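Local coordinates for serine acetyltransferase (Bacteroides vulgatus ATCC 8482, PDB 3F1X), which probably acts as an acyltransferase, moving an acetyl group from acetyl-CoA onto serine as enzymes of its family do in the cysteine pathway, at residues P155-R158 against A159-Y163; I177-F180 against I181-A185. One frame throughout, in Å; residues are numbered along the deposited sequence.

Contact 1 of 2, residues P155-R158 against A159-Y163; sequences PAIR and AISNY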
ATOM      1  N   PRO A 155     -10.690  -9.272 -22.618  1.00 23.84           N
ATOM      2  CA  PRO A 155     -11.544  -8.237 -22.029  1.00 23.33           C
ATOM      3  C   PRO A 155     -13.040  -8.535 -22.111  1.00 22.67           C
ATOM      4  O   PRO A 155     -13.792  -8.200 -21.200  1.00 22.14           O
ATOM      5  CB  PRO A 155     -11.154  -6.988 -22.812  1.00 26.00           C
ATOM      6  CG  PRO A 155     -10.810  -7.548 -24.177  1.00 26.34           C
ATOM      7  CD  PRO A 155      -9.998  -8.771 -23.819  1.00 25.80           C
ATOM      8  N   ALA A 156     -13.462  -9.171 -23.197  1.00 22.71           N
ATOM      9  CA  ALA A 156     -14.867  -9.499 -23.391  1.00 23.74           C
ATOM     10  C   ALA A 156     -15.435 -10.359 -22.266  1.00 22.07           C
ATOM     11  O   ALA A 156     -16.529 -10.094 -21.773  1.00 21.39           O
ATOM     12  CB  ALA A 156     -15.059 -10.196 -24.727  1.00 23.29           C
ATOM     13  N   ILE A 157     -14.699 -11.388 -21.859  1.00 23.21           N
ATOM     14  CA  ILE A 157     -15.171 -12.262 -20.793  1.00 23.47           C
ATOM     15  C   ILE A 157     -15.369 -11.485 -19.501  1.00 22.72           C
ATOM     16  O   ILE A 157     -16.289 -11.763 -18.742  1.00 21.54           O
ATOM     17  CB  ILE A 157     -14.193 -13.420 -20.527  1.00 25.56           C
ATOM     18  CG1 ILE A 157     -14.065 -14.276 -21.781  1.00 25.12           C
ATOM     19  CG2 ILE A 157     -14.712 -14.292 -19.379  1.00 24.93           C
ATOM     20  CD1 ILE A 157     -15.356 -14.956 -22.191  1.00 27.51           C
ATOM     21  N   ARG A 158     -14.503 -10.505 -19.265  1.00 20.73           N
ATOM     22  CA  ARG A 158     -14.586  -9.679 -18.073  1.00 18.48           C
ATOM     23  C   ARG A 158     -15.841  -8.819 -18.106  1.00 16.55           C
ATOM     24  O   ARG A 158     -16.549  -8.708 -17.107  1.00 15.16           O
ATOM     25  CB  ARG A 158     -13.338  -8.795 -17.957  1.00 19.63           C
ATOM     26  CG  ARG A 158     -12.088  -9.594 -17.657  1.00 25.95           C
ATOM     27  CD  ARG A 158     -10.819  -8.760 -17.699  1.00 30.36           C
ATOM     28  NE  ARG A 158      -9.639  -9.576 -17.408  1.00 34.95           N
ATOM     29  CZ  ARG A 158      -8.393  -9.110 -17.379  1.00 37.64           C
ATOM     30  NH1 ARG A 158      -7.380  -9.925 -17.104  1.00 37.32           N
ATOM     31  NH2 ARG A 158      -8.160  -7.828 -17.628  1.00 37.75           N
ATOM     32  N   ALA A 159     -16.119  -8.214 -19.260  1.00 15.64           N
ATOM     33  CA  ALA A 159     -17.305  -7.372 -19.406  1.00 15.41           C
ATOM     34  C   ALA A 159     -18.571  -8.217 -19.284  1.00 16.17           C
ATOM     35  O   ALA A 159     -19.507  -7.846 -18.581  1.00 17.38           O
ATOM     36  CB  ALA A 159     -17.282  -6.659 -20.757  1.00 15.53           C
ATOM     37  N   ILE A 160     -18.594  -9.356 -19.969  1.00 15.86           N
ATOM     38  CA  ILE A 160     -19.755 -10.241 -19.931  1.00 17.59           C
ATOM     39  C   ILE A 160     -19.962 -10.788 -18.515  1.00 18.62           C
ATOM     40  O   ILE A 160     -21.095 -10.921 -18.050  1.00 17.02           O
ATOM     41  CB  ILE A 160     -19.593 -11.401 -20.948  1.00 17.96           C
ATOM     42  CG1 ILE A 160     -19.586 -10.832 -22.365  1.00 17.40           C
ATOM     43  CG2 ILE A 160     -20.737 -12.413 -20.811  1.00 18.47           C
ATOM     44  CD1 ILE A 160     -19.167 -11.822 -23.422  1.00 17.29           C
ATOM     45  N   SER A 161     -18.869 -11.097 -17.826  1.00 17.77           N
ATOM     46  CA  SER A 161     -18.962 -11.592 -16.458  1.00 17.55           C
ATOM     47  C   SER A 161     -19.575 -10.513 -15.576  1.00 17.00           C
ATOM     48  O   SER A 161     -20.511 -10.782 -14.824  1.00 15.11           O
ATOM     49  CB  SER A 161     -17.578 -11.960 -15.923  1.00 16.92           C
ATOM     50  OG  SER A 161     -17.040 -13.054 -16.630  1.00 26.00           O
ATOM     51  N   ASN A 162     -19.049  -9.289 -15.674  1.00 15.86           N
ATOM     52  CA  ASN A 162     -19.560  -8.173 -14.876  1.00 15.45           C
ATOM     53  C   ASN A 162     -21.050  -7.976 -15.171  1.00 15.88           C
ATOM     54  O   ASN A 162     -21.854  -7.755 -14.261  1.00 13.68           O
ATOM     55  CB  ASN A 162     -18.803  -6.869 -15.192  1.00 15.02           C
ATOM     56  CG  ASN A 162     -17.513  -6.714 -14.387  1.00 16.40           C
ATOM     57  OD1 ASN A 162     -16.706  -7.639 -14.294  1.00 20.34           O
ATOM     58  ND2 ASN A 162     -17.307  -5.527 -13.817  1.00 18.87           N
ATOM     59  N   TYR A 163     -21.407  -8.043 -16.451  1.00 13.87           N
ATOM     60  CA  TYR A 163     -22.800  -7.896 -16.864  1.00 15.37           C
ATOM     61  C   TYR A 163     -23.708  -8.941 -16.202  1.00 16.55           C
ATOM     62  O   TYR A 163     -24.704  -8.591 -15.566  1.00 18.09           O
ATOM     63  CB  TYR A 163     -22.947  -8.028 -18.388  1.00 14.82           C
ATOM     64  CG  TYR A 163     -24.345  -8.432 -18.781  1.00 15.74           C
ATOM     65  CD1 TYR A 163     -25.410  -7.549 -18.647  1.00 19.00           C
ATOM     66  CD2 TYR A 163     -24.627  -9.742 -19.166  1.00 17.86           C
ATOM     67  CE1 TYR A 163     -26.732  -7.967 -18.880  1.00 15.45           C
ATOM     68  CE2 TYR A 163     -25.938 -10.165 -19.394  1.00 16.52           C
ATOM     69  CZ  TYR A 163     -26.979  -9.275 -19.247  1.00 16.28           C
ATOM     70  OH  TYR A 163     -28.265  -9.714 -19.451  1.00 17.78           O
TER

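Contact 2 of 2, residues I177-F180 against I181-A185; sequences IPRF and ITEMA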
ATOM      1  N   ILE A 177     -26.186  -0.402  -7.472  1.00 18.47           N
ATOM      2  CA  ILE A 177     -25.041  -1.286  -7.588  1.00 18.77           C
ATOM      3  C   ILE A 177     -24.853  -1.959  -8.955  1.00 17.84           C
ATOM      4  O   ILE A 177     -23.725  -2.059  -9.434  1.00 20.13           O
ATOM      5  CB  ILE A 177     -25.073  -2.364  -6.489  1.00 18.09           C
ATOM      6  CG1 ILE A 177     -25.037  -1.691  -5.112  1.00 20.78           C
ATOM      7  CG2 ILE A 177     -23.890  -3.292  -6.616  1.00 18.14           C
ATOM      8  CD1 ILE A 177     -23.871  -0.725  -4.928  1.00 21.77           C
ATOM      9  N   PRO A 178     -25.937  -2.424  -9.603  1.00 16.47           N
ATOM     10  CA  PRO A 178     -25.759  -3.072 -10.916  1.00 16.21           C
ATOM     11  C   PRO A 178     -25.116  -2.171 -11.978  1.00 16.18           C
ATOM     12  O   PRO A 178     -24.211  -2.596 -12.693  1.00 15.80           O
ATOM     13  CB  PRO A 178     -27.183  -3.479 -11.302  1.00 16.72           C
ATOM     14  CG  PRO A 178     -27.845  -3.709  -9.954  1.00 15.12           C
ATOM     15  CD  PRO A 178     -27.339  -2.518  -9.155  1.00 15.38           C
ATOM     16  N   ARG A 179     -25.584  -0.933 -12.071  1.00 15.60           N
ATOM     17  CA  ARG A 179     -25.057   0.019 -13.042  1.00 17.63           C
ATOM     18  C   ARG A 179     -23.602   0.345 -12.707  1.00 18.39           C
ATOM     19  O   ARG A 179     -22.763   0.521 -13.591  1.00 18.14           O
ATOM     20  CB  ARG A 179     -25.908   1.292 -13.038  1.00 19.07           C
ATOM     21  CG  ARG A 179     -25.582   2.283 -14.145  1.00 21.97           C
ATOM     22  CD  ARG A 179     -25.707   1.654 -15.528  1.00 21.47           C
ATOM     23  NE  ARG A 179     -25.350   2.602 -16.588  1.00 26.89           N
ATOM     24  CZ  ARG A 179     -26.146   3.571 -17.038  1.00 26.45           C
ATOM     25  NH1 ARG A 179     -27.361   3.733 -16.531  1.00 24.38           N
ATOM     26  NH2 ARG A 179     -25.719   4.385 -17.996  1.00 27.81           N
ATOM     27  N   PHE A 180     -23.315   0.420 -11.415  1.00 20.35           N
ATOM     28  CA  PHE A 180     -21.969   0.686 -10.936  1.00 19.57           C
ATOM     29  C   PHE A 180     -21.049  -0.385 -11.483  1.00 17.84           C
ATOM     30  O   PHE A 180     -19.977  -0.097 -12.017  1.00 17.33           O
ATOM     31  CB  PHE A 180     -21.946   0.612  -9.418  1.00 23.09           C
ATOM     32  CG  PHE A 180     -21.552   1.881  -8.762  1.00 27.19           C
ATOM     33  CD1 PHE A 180     -20.208   2.211  -8.609  1.00 29.04           C
ATOM     34  CD2 PHE A 180     -22.525   2.757  -8.285  1.00 30.45           C
ATOM     35  CE1 PHE A 180     -19.833   3.395  -7.988  1.00 30.40           C
ATOM     36  CE2 PHE A 180     -22.160   3.948  -7.660  1.00 31.20           C
ATOM     37  CZ  PHE A 180     -20.807   4.269  -7.511  1.00 31.67           C
ATOM     38  N   ILE A 181     -21.478  -1.632 -11.343  1.00 16.69           N
ATOM     39  CA  ILE A 181     -20.692  -2.756 -11.809  1.00 15.38           C
ATOM     40  C   ILE A 181     -20.483  -2.788 -13.323  1.00 15.95           C
ATOM     41  O   ILE A 181     -19.371  -3.082 -13.775  1.00 14.80           O
ATOM     42  CB  ILE A 181     -21.311  -4.086 -11.299  1.00 15.25           C
ATOM     43  CG1 ILE A 181     -21.111  -4.162  -9.775  1.00 14.64           C
ATOM     44  CG2 ILE A 181     -20.700  -5.287 -12.036  1.00 13.65           C
ATOM     45  CD1 ILE A 181     -21.637  -5.421  -9.106  1.00 15.11           C
ATOM     46  N   THR A 182     -21.512  -2.485 -14.118  1.00 16.15           N
ATOM     47  CA  THR A 182     -21.310  -2.509 -15.567  1.00 16.52           C
ATOM     48  C   THR A 182     -20.452  -1.346 -16.043  1.00 17.67           C
ATOM     49  O   THR A 182     -19.658  -1.504 -16.970  1.00 18.07           O
ATOM     50  CB  THR A 182     -22.648  -2.522 -16.374  1.00 15.98           C
ATOM     51  OG1 THR A 182     -23.474  -1.409 -15.999  1.00 16.85           O
ATOM     52  CG2 THR A 182     -23.391  -3.837 -16.144  1.00 15.57           C
ATOM     53  N   GLU A 183     -20.599  -0.180 -15.421  1.00 17.90           N
ATOM     54  CA  GLU A 183     -19.784   0.964 -15.817  1.00 18.46           C
ATOM     55  C   GLU A 183     -18.328   0.681 -15.478  1.00 19.64           C
ATOM     56  O   GLU A 183     -17.418   1.225 -16.105  1.00 17.51           O
ATOM     57  CB  GLU A 183     -20.257   2.242 -15.116  1.00 17.62           C
ATOM     58  CG  GLU A 183     -21.603   2.735 -15.628  1.00 19.94           C
ATOM     59  CD  GLU A 183     -21.554   3.150 -17.091  1.00 18.01           C
ATOM     60  OE1 GLU A 183     -22.628   3.370 -17.686  1.00 20.45           O
ATOM     61  OE2 GLU A 183     -20.442   3.268 -17.646  1.00 18.71           O
HETATM   62  N   MSE A 184     -18.115  -0.174 -14.481  1.00 19.98           N
HETATM   63  CA  MSE A 184     -16.766  -0.553 -14.080  1.00 24.01           C
HETATM   64  C   MSE A 184     -16.115  -1.324 -15.227  1.00 22.44           C
HETATM   65  O   MSE A 184     -14.946  -1.103 -15.560  1.00 22.49           O
HETATM   66  CB  MSE A 184     -16.819  -1.426 -12.824  1.00 30.81           C
HETATM   67  CG  MSE A 184     -15.987  -0.907 -11.669  1.00 40.39           C
HETATM   68 SE   MSE A 184     -16.128  -2.063 -10.123  1.00 57.23          SE
HETATM   69  CE  MSE A 184     -15.011  -3.516 -10.754  1.00 48.76           C
ATOM     70  N   ALA A 185     -16.878  -2.237 -15.823  1.00 18.40           N
ATOM     71  CA  ALA A 185     -16.396  -3.027 -16.956  1.00 18.11           C
ATOM     72  C   ALA A 185     -16.228  -2.083 -18.145  1.00 16.31           C
ATOM     73  O   ALA A 185     -15.292  -2.212 -18.925  1.00 16.01           O
ATOM     74  CB  ALA A 185     -17.401  -4.125 -17.306  1.00 14.45           C
TER

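Contact 1 of 2, residues P155-R158 against A159-Y163
The first turns of helix 155-171, in the helical part that precedes the left-handed parallel beta-helix, bring Ile-157 and Ser-161 together one turn apart. Ile-157 O is gripped twice by Ser-161: by its backbone N at 2.8 Å and by OG at 2.6 Å, the two donors arriving from opposite faces of the carbonyl plane. The serine hydroxyl turns back along the helix because OG lies beside its own N, anti to the carbonyl carbon (chi1 -66°), and it passes 3.8 Å from Ile-157 CG2. One residue earlier, Ile-160 lays CG1 3.2 Å from Ala-156 O, the same oxygen that takes a nearly straight bond from Ile-160 N at 2.8 Å. Helix 123-139 covers this side, Val-134 against Ile-157 and Leu-130 against Ile-160. Arg-158, extended from CG to NE, ends in a hydrogen bond from NH1 to Ser-152 O, and Asn-162 N closes the turn on Arg-158 O at 2.9 Å. With an alanine at Ser-161, Ile-157 O is likely to keep only the backbone N bond of this turn, losing the hydroxyl that meets its other face. The hydroxyl thus spends its proton inside its own helix, so that a buried polar side chain is satisfied beside Leu-130 and Phe-54.

Contact 2 of 2, residues I177-F180 against I181-A185
Ile-177 O accepts from Ile-181 N at 3.0 Å, Pro-178 O from Thr-182 N at 3.1 Å and Arg-179 O from Glu-183 N at 2.9 Å, while the next link, Met-184 N to Phe-180 O, is weak. On one side of the helix Arg-179 and Glu-183 run alongside each other in the same direction, in a salt bridge. Two guanidinium nitrogens, NE and NH2, converge side-on on one oxygen: Arg-179 NE reaches Glu-183 OE1 at 3.0 Å on its anti lone pair, and NH2 meets that same OE1 at 3.3 Å nearly along the C-O direction. OE1 sits at the guanidinium edge, close to its plane, though the two flat groups are turned 37° apart. A bend at chi2 (57°) takes Arg-179 across Thr-182 at about a right angle, with Arg-179 CD 3.8 Å from Thr-182 OG1. The salt bridge is an i to i+4 pair on helix 177-189, the last helix before the beta-helix begins, and it faces another copy of the protein: Tyr-154 and Pro-155 of the third subunit pack on Arg-179 and Glu-183, respectively. Round the helix, the aliphatic strip is made by Ile-177 CG2 and Ile-181 CD1, 4.0 Å apart, the two side chains crossing at a slant. Phe-180 and Ile-177 continue that packing onto Leu-42 of helix 39-53, and Ile-181 lies on Leu-169 of helix 155-171.

Overall arrangement
Contacts 1 and 2 sit on consecutive helices, 155-171 and 177-189, with centres about 11 Å apart, and the two helices pack directly on each other. Asn-162 ND2 of contact 1 lies 3.2 Å from Ile-181 O of contact 2, a probable hydrogen bond, while Asn-162 CB meets Ala-185 CB at 3.7 Å. The small residues allow close approach: Ala-159 CA comes to 3.9 Å from Ala-185 CB. One pair recurs between subunits and links the two contacts again: Pro-155 rests on Glu-183 of one neighbouring subunit, and Glu-183 meets Pro-155 of another. Toward the start of the beta-helix, Tyr-163 OH is hydrogen-bonded to Ala-197 O and Thr-182 packs on Pro-195.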